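Local atomic coordinates of ferritin (Mycoplasma penetrans, PDB entry 7DIE), a protein that binds iron and, like other ferritins, probably oxidises it and stores it inside a shell of 24 subunits. Residues D14-H19 / S62-Y67; A27-H32 / L99-K104. All coordinates share one frame; numbering follows the deposited sequence.

In the fold
Long-range contacts in a helical bundle show how neighbouring rods are joined at separate levels, and this ferritin subunit offers two examples. From the N terminus, helix 10-39 carries the first segment of both: 14-19 near its start and 27-32 further along. The chain then turns back into helix 43-70, where 62-67 meets 14-19 and closes interaction 1. After the long connection to helix 91-118, segment 99-104 returns to 27-32 and closes interaction 2. The segments alternate along the chain, so the two loops cross rather than nest. Helix 10-39 is thus tied to helix 43-70 and to helix 91-118, with contact centres about 18 Å apart.

Interaction 1 (D14-H19 / S62-Y67); sequences DLVSKH and SRLVKY
Val-16 and Leu-64 are the backbone neighbours where helix 10-39 packs on helix 43-70, their CA atoms 7.2 Å apart. The two segments run nearly antiparallel, with 155° between their N-to-C directions and an axis separation of 10.1 Å, and no hydrogen bond links them. What joins them is a small set of buried side chains. Leu-64 is the central one, because its two methyl branches serve different partners. CD2 meets Val-16 CG1 at 4.1 Å, the two side chains crossing at a slant, while CD1 rests 3.7 Å from His-19 CD2, one turn further along the facing helix. The His-19 and Leu-64 side chains cross at about a right angle. With CG turned opposite its own backbone N (chi1 -176°), His-19 sends the ring out to that methyl, and both ring nitrogens have partners: NE2 bonds Glu-23, one turn along the same helix, and ND1 bonds Ser-108 on helix 91-118. These two bonds should fix the ring's rotation, leaving CD2 turned to the leucine methyl. Val-16 CG1 is shared as well, since it also lies at the edge of the Tyr-67 ring, 4.5 Å from CD2 of that tyrosine. The phenol reaches on to helix 122-150, where its OH is hydrogen-bonded to Thr-124. Leu-64 touches Phe-131 of that same helix, and its side chain lies about 5 Å from that of the iron ligand His-60. The contact is thus a buried layer between the first two helices of the antiparallel ferritin four-helix bundle.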
loop_
_atom_site.group_PDB
_atom_site.type_symbol
_atom_site.label_atom_id
_atom_site.label_comp_id
_atom_site.label_asym_id
_atom_site.label_seq_id
_atom_site.Cartn_x
_atom_site.Cartn_y
_atom_site.Cartn_z
ATOM N N ASP A 14 -17.249 12.394 52.874
ATOM C CA ASP A 14 -17.247 11.134 53.607
ATOM C C ASP A 14 -18.173 10.113 52.959
ATOM O O ASP A 14 -17.883 8.914 52.972
ATOM C CB ASP A 14 -17.666 11.354 55.061
ATOM C CG ASP A 14 -16.561 11.944 55.911
ATOM O OD1 ASP A 14 -15.412 12.091 55.434
ATOM O OD2 ASP A 14 -16.858 12.261 57.078
ATOM N N LEU A 15 -19.319 10.560 52.428
ATOM C CA LEU A 15 -20.209 9.637 51.723
ATOM C C LEU A 15 -19.571 9.116 50.438
ATOM O O LEU A 15 -19.784 7.960 50.060
ATOM C CB LEU A 15 -21.538 10.320 51.384
ATOM C CG LEU A 15 -22.503 10.495 52.560
ATOM C CD1 LEU A 15 -23.744 11.235 52.092
ATOM C CD2 LEU A 15 -22.880 9.140 53.129
ATOM N N VAL A 16 -18.832 9.967 49.724
ATOM C CA VAL A 16 -18.129 9.491 48.528
ATOM C C VAL A 16 -17.093 8.448 48.923
ATOM O O VAL A 16 -16.972 7.390 48.297
ATOM C CB VAL A 16 -17.485 10.666 47.772
ATOM C CG1 VAL A 16 -16.618 10.139 46.623
ATOM C CG2 VAL A 16 -18.554 11.626 47.232
ATOM N N SER A 17 -16.324 8.747 49.969
ATOM C CA SER A 17 -15.357 7.809 50.513
ATOM C C SER A 17 -16.033 6.515 50.958
ATOM O O SER A 17 -15.523 5.417 50.712
ATOM C CB SER A 17 -14.636 8.510 51.674
ATOM O OG SER A 17 -13.324 8.079 51.857
ATOM N N LYS A 18 -17.191 6.619 51.607
ATOM C CA LYS A 18 -17.898 5.409 52.013
ATOM C C LYS A 18 -18.344 4.609 50.802
ATOM O O LYS A 18 -18.293 3.375 50.806
ATOM C CB LYS A 18 -19.106 5.759 52.884
ATOM C CG LYS A 18 -19.929 4.525 53.258
ATOM C CD LYS A 18 -21.138 4.867 54.110
ATOM C CE LYS A 18 -21.792 3.602 54.650
ATOM N NZ LYS A 18 -22.975 3.897 55.500
ATOM N N HIS A 19 -18.796 5.287 49.754
ATOM C CA HIS A 19 -19.199 4.518 48.588
ATOM C C HIS A 19 -18.000 3.824 47.934
ATOM O O HIS A 19 -18.131 2.704 47.421
ATOM C CB HIS A 19 -19.917 5.389 47.570
ATOM C CG HIS A 19 -20.403 4.583 46.417
ATOM N ND1 HIS A 19 -21.361 3.599 46.566
ATOM C CD2 HIS A 19 -19.969 4.503 45.140
ATOM C CE1 HIS A 19 -21.531 2.985 45.411
ATOM N NE2 HIS A 19 -20.701 3.516 44.530
ATOM N N SER A 62 -11.739 3.671 40.458
ATOM C CA SER A 62 -10.866 4.634 39.790
ATOM C C SER A 62 -11.566 5.973 39.595
ATOM O O SER A 62 -10.958 7.025 39.808
ATOM C CB SER A 62 -10.402 4.092 38.431
ATOM O OG SER A 62 -11.511 3.917 37.560
ATOM N N ARG A 63 -12.842 5.958 39.189
ATOM C CA ARG A 63 -13.569 7.220 39.015
ATOM C C ARG A 63 -13.755 7.939 40.351
ATOM O O ARG A 63 -13.674 9.169 40.411
ATOM C CB ARG A 63 -14.934 6.979 38.357
ATOM C CG ARG A 63 -14.896 6.836 36.827
ATOM C CD ARG A 63 -16.302 6.535 36.278
ATOM N NE ARG A 63 -16.340 6.553 34.817
ATOM C CZ ARG A 63 -15.898 5.562 34.048
ATOM N NH1 ARG A 63 -15.379 4.456 34.594
ATOM N NH2 ARG A 63 -15.966 5.674 32.726
ATOM N N LEU A 64 -13.978 7.190 41.437
ATOM C CA LEU A 64 -14.194 7.828 42.738
ATOM C C LEU A 64 -12.916 8.463 43.260
ATOM O O LEU A 64 -12.930 9.606 43.718
ATOM C CB LEU A 64 -14.741 6.813 43.751
ATOM C CG LEU A 64 -16.129 6.277 43.400
ATOM C CD1 LEU A 64 -16.444 5.007 44.175
ATOM C CD2 LEU A 64 -17.196 7.338 43.678
ATOM N N VAL A 65 -11.786 7.749 43.193
ATOM C CA VAL A 65 -10.568 8.368 43.707
ATOM C C VAL A 65 -10.136 9.538 42.823
ATOM O O VAL A 65 -9.614 10.538 43.329
ATOM C CB VAL A 65 -9.440 7.329 43.897
ATOM C CG1 VAL A 65 -8.945 6.805 42.574
ATOM C CG2 VAL A 65 -8.286 7.962 44.670
ATOM N N LYS A 66 -10.372 9.461 41.509
ATOM C CA LYS A 66 -10.025 10.577 40.626
ATOM C C LYS A 66 -10.865 11.800 40.925
ATOM O O LYS A 66 -10.370 12.934 40.876
ATOM C CB LYS A 66 -10.226 10.176 39.158
ATOM C CG LYS A 66 -9.153 9.233 38.584
ATOM C CD LYS A 66 -9.172 9.249 37.037
ATOM C CE LYS A 66 -8.541 7.990 36.433
ATOM N NZ LYS A 66 -9.221 7.493 35.180
ATOM N N TYR A 67 -12.150 11.593 41.202
ATOM C CA TYR A 67 -13.018 12.709 41.564
ATOM C C TYR A 67 -12.574 13.347 42.876
ATOM O O TYR A 67 -12.506 14.576 42.983
ATOM C CB TYR A 67 -14.476 12.245 41.675
ATOM C CG TYR A 67 -15.380 13.351 42.224
ATOM C CD1 TYR A 67 -15.562 14.538 41.519
ATOM C CD2 TYR A 67 -16.027 13.215 43.456
ATOM C CE1 TYR A 67 -16.372 15.573 42.024
ATOM C CE2 TYR A 67 -16.829 14.243 43.971
ATOM C CZ TYR A 67 -16.994 15.418 43.257
ATOM O OH TYR A 67 -17.800 16.430 43.759
#

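Interaction 2 (A27-H32 / L99-K104); sequences ANLYFH and LKMESK
Leu-29 faces Met-101 across the interface between helix 10-39 and helix 91-118, two antiparallel members of the ferritin four-helix bundle. Their CA atoms are 8.0 Å apart, the segment axes approach to 10.5 Å, and the N-to-C directions differ by 163°. Leu-29 points across: a chi1 of 177° swings its isobutyl group away from the backbone N and over the interface, sending CD2 against the root of the methionine. This methyl sits only 3.5 Å from Met-101 CB, a closely packed pair, and touches Met-101 CG as well. The leucine and methionine chains lie alongside one another, pointing opposite ways, and the bent methionine chain then leads back to Cys-25 and Ala-26 of helix 10-39.

Tyr-30 comes next and carries the polar half of the contact. Its ring lies beside Met-52 of helix 43-70 and Ile-142 of helix 122-150, while the phenol oxygen passes 3.9 Å from Met-101 CG on its way to Glu-102. There the hydroxyl donates a hydrogen bond to one carboxylate oxygen, which lies near the plane of the tyrosine ring, at its edge. The other, OE2, forms a salt bridge with Lys-56 of helix 43-70, so each oxygen of this buried acid has its own partner, which should hold the carboxylate's rotation. Glu-102 also lies against the iron ligand Asp-138, its side chain about 6 Å from a bound iron, so it is a second-shell residue of the metal site, with Tyr-30 behind it. Tyr-30 OH reaches Glu-102 OE1 at 2.5 Å, meeting it on the anti side and 22° out of the carboxylate plane.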
loop_
_atom_site.group_PDB
_atom_site.type_symbol
_atom_site.label_atom_id
_atom_site.label_comp_id
_atom_site.label_asym_id
_atom_site.label_seq_id
_atom_site.Cartn_x
_atom_site.Cartn_y
_atom_site.Cartn_z
ATOM N N ALA A 27 -15.880 -5.693 45.251
ATOM C CA ALA A 27 -14.720 -6.278 44.575
ATOM C C ALA A 27 -14.112 -7.389 45.414
ATOM O O ALA A 27 -13.857 -8.494 44.916
ATOM C CB ALA A 27 -13.665 -5.200 44.290
ATOM N N ASN A 28 -13.865 -7.098 46.697
ATOM C CA ASN A 28 -13.308 -8.084 47.616
ATOM C C ASN A 28 -14.180 -9.324 47.700
ATOM O O ASN A 28 -13.668 -10.448 47.714
ATOM C CB ASN A 28 -13.134 -7.463 49.008
ATOM C CG ASN A 28 -11.932 -6.543 49.076
ATOM O OD1 ASN A 28 -10.996 -6.697 48.293
ATOM N ND2 ASN A 28 -11.938 -5.593 50.023
ATOM N N LEU A 29 -15.497 -9.142 47.792
ATOM C CA LEU A 29 -16.392 -10.297 47.814
ATOM C C LEU A 29 -16.308 -11.084 46.513
ATOM O O LEU A 29 -16.231 -12.324 46.525
ATOM C CB LEU A 29 -17.836 -9.851 48.089
ATOM C CG LEU A 29 -18.811 -11.039 48.036
ATOM C CD1 LEU A 29 -18.566 -12.020 49.197
ATOM C CD2 LEU A 29 -20.264 -10.589 48.000
ATOM N N TYR A 30 -16.283 -10.385 45.372
ATOM C CA TYR A 30 -16.295 -11.090 44.087
ATOM C C TYR A 30 -15.012 -11.888 43.872
ATOM O O TYR A 30 -15.049 -12.994 43.313
ATOM C CB TYR A 30 -16.532 -10.101 42.929
ATOM C CG TYR A 30 -17.874 -9.397 43.028
ATOM C CD1 TYR A 30 -18.915 -9.962 43.765
ATOM C CD2 TYR A 30 -18.098 -8.153 42.422
ATOM C CE1 TYR A 30 -20.152 -9.318 43.889
ATOM C CE2 TYR A 30 -19.334 -7.499 42.537
ATOM C CZ TYR A 30 -20.356 -8.096 43.282
ATOM O OH TYR A 30 -21.584 -7.483 43.429
ATOM N N PHE A 31 -13.865 -11.363 44.303
ATOM C CA PHE A 31 -12.651 -12.165 44.169
ATOM C C PHE A 31 -12.705 -13.383 45.085
ATOM O O PHE A 31 -12.243 -14.467 44.714
ATOM C CB PHE A 31 -11.412 -11.304 44.447
ATOM C CG PHE A 31 -11.149 -10.273 43.375
ATOM C CD1 PHE A 31 -11.031 -10.656 42.044
ATOM C CD2 PHE A 31 -11.049 -8.929 43.694
ATOM C CE1 PHE A 31 -10.792 -9.718 41.041
ATOM C CE2 PHE A 31 -10.821 -7.979 42.707
ATOM C CZ PHE A 31 -10.689 -8.380 41.369
ATOM N N HIS A 32 -13.257 -13.226 46.294
ATOM C CA HIS A 32 -13.502 -14.387 47.149
ATOM C C HIS A 32 -14.431 -15.385 46.460
ATOM O O HIS A 32 -14.127 -16.587 46.369
ATOM C CB HIS A 32 -14.091 -13.926 48.491
ATOM C CG HIS A 32 -14.588 -15.046 49.353
ATOM N ND1 HIS A 32 -13.745 -15.962 49.955
ATOM C CD2 HIS A 32 -15.845 -15.403 49.708
ATOM C CE1 HIS A 32 -14.466 -16.833 50.639
ATOM N NE2 HIS A 32 -15.740 -16.510 50.517
ATOM N N LEU A 99 -25.785 -11.315 44.662
ATOM C CA LEU A 99 -26.960 -10.477 44.437
ATOM C C LEU A 99 -27.193 -9.520 45.603
ATOM O O LEU A 99 -27.523 -8.344 45.396
ATOM C CB LEU A 99 -28.188 -11.363 44.214
ATOM C CG LEU A 99 -29.472 -10.673 43.766
ATOM C CD1 LEU A 99 -29.263 -10.007 42.416
ATOM C CD2 LEU A 99 -30.617 -11.688 43.692
ATOM N N LYS A 100 -27.043 -10.007 46.842
ATOM C CA LYS A 100 -27.200 -9.123 47.996
ATOM C C LYS A 100 -26.162 -8.009 47.978
ATOM O O LYS A 100 -26.472 -6.849 48.279
ATOM C CB LYS A 100 -27.078 -9.915 49.303
ATOM C CG LYS A 100 -28.241 -10.828 49.601
ATOM C CD LYS A 100 -27.967 -11.673 50.846
ATOM C CE LYS A 100 -28.740 -12.988 50.777
ATOM N NZ LYS A 100 -28.152 -14.037 51.654
ATOM N N MET A 101 -24.925 -8.345 47.618
ATOM C CA MET A 101 -23.855 -7.350 47.616
ATOM C C MET A 101 -24.098 -6.281 46.566
ATOM O O MET A 101 -24.018 -5.084 46.856
ATOM C CB MET A 101 -22.519 -8.037 47.362
ATOM C CG MET A 101 -21.350 -7.076 47.255
ATOM S SD MET A 101 -20.873 -6.499 48.900
ATOM C CE MET A 101 -21.154 -4.736 48.790
ATOM N N GLU A 102 -24.371 -6.689 45.319
ATOM C CA GLU A 102 -24.551 -5.683 44.278
ATOM C C GLU A 102 -25.780 -4.836 44.556
ATOM O O GLU A 102 -25.800 -3.635 44.259
ATOM C CB GLU A 102 -24.650 -6.347 42.902
ATOM C CG GLU A 102 -24.409 -5.378 41.764
ATOM C CD GLU A 102 -23.052 -4.686 41.862
ATOM O OE1 GLU A 102 -22.037 -5.374 42.085
ATOM O OE2 GLU A 102 -22.997 -3.460 41.695
ATOM N N SER A 103 -26.813 -5.438 45.133
ATOM C CA SER A 103 -27.973 -4.643 45.492
ATOM C C SER A 103 -27.601 -3.576 46.518
ATOM O O SER A 103 -28.099 -2.441 46.444
ATOM C CB SER A 103 -29.095 -5.558 45.993
ATOM O OG SER A 103 -30.202 -4.773 46.402
ATOM N N LYS A 104 -26.684 -3.890 47.442
ATOM C CA LYS A 104 -26.233 -2.870 48.383
ATOM C C LYS A 104 -25.378 -1.802 47.712
ATOM O O LYS A 104 -25.433 -0.634 48.122
ATOM C CB LYS A 104 -25.453 -3.489 49.543
ATOM C CG LYS A 104 -26.300 -4.366 50.458
ATOM C CD LYS A 104 -25.434 -5.051 51.519
ATOM C CE LYS A 104 -26.262 -5.961 52.436
ATOM N NZ LYS A 104 -27.378 -5.249 53.138
#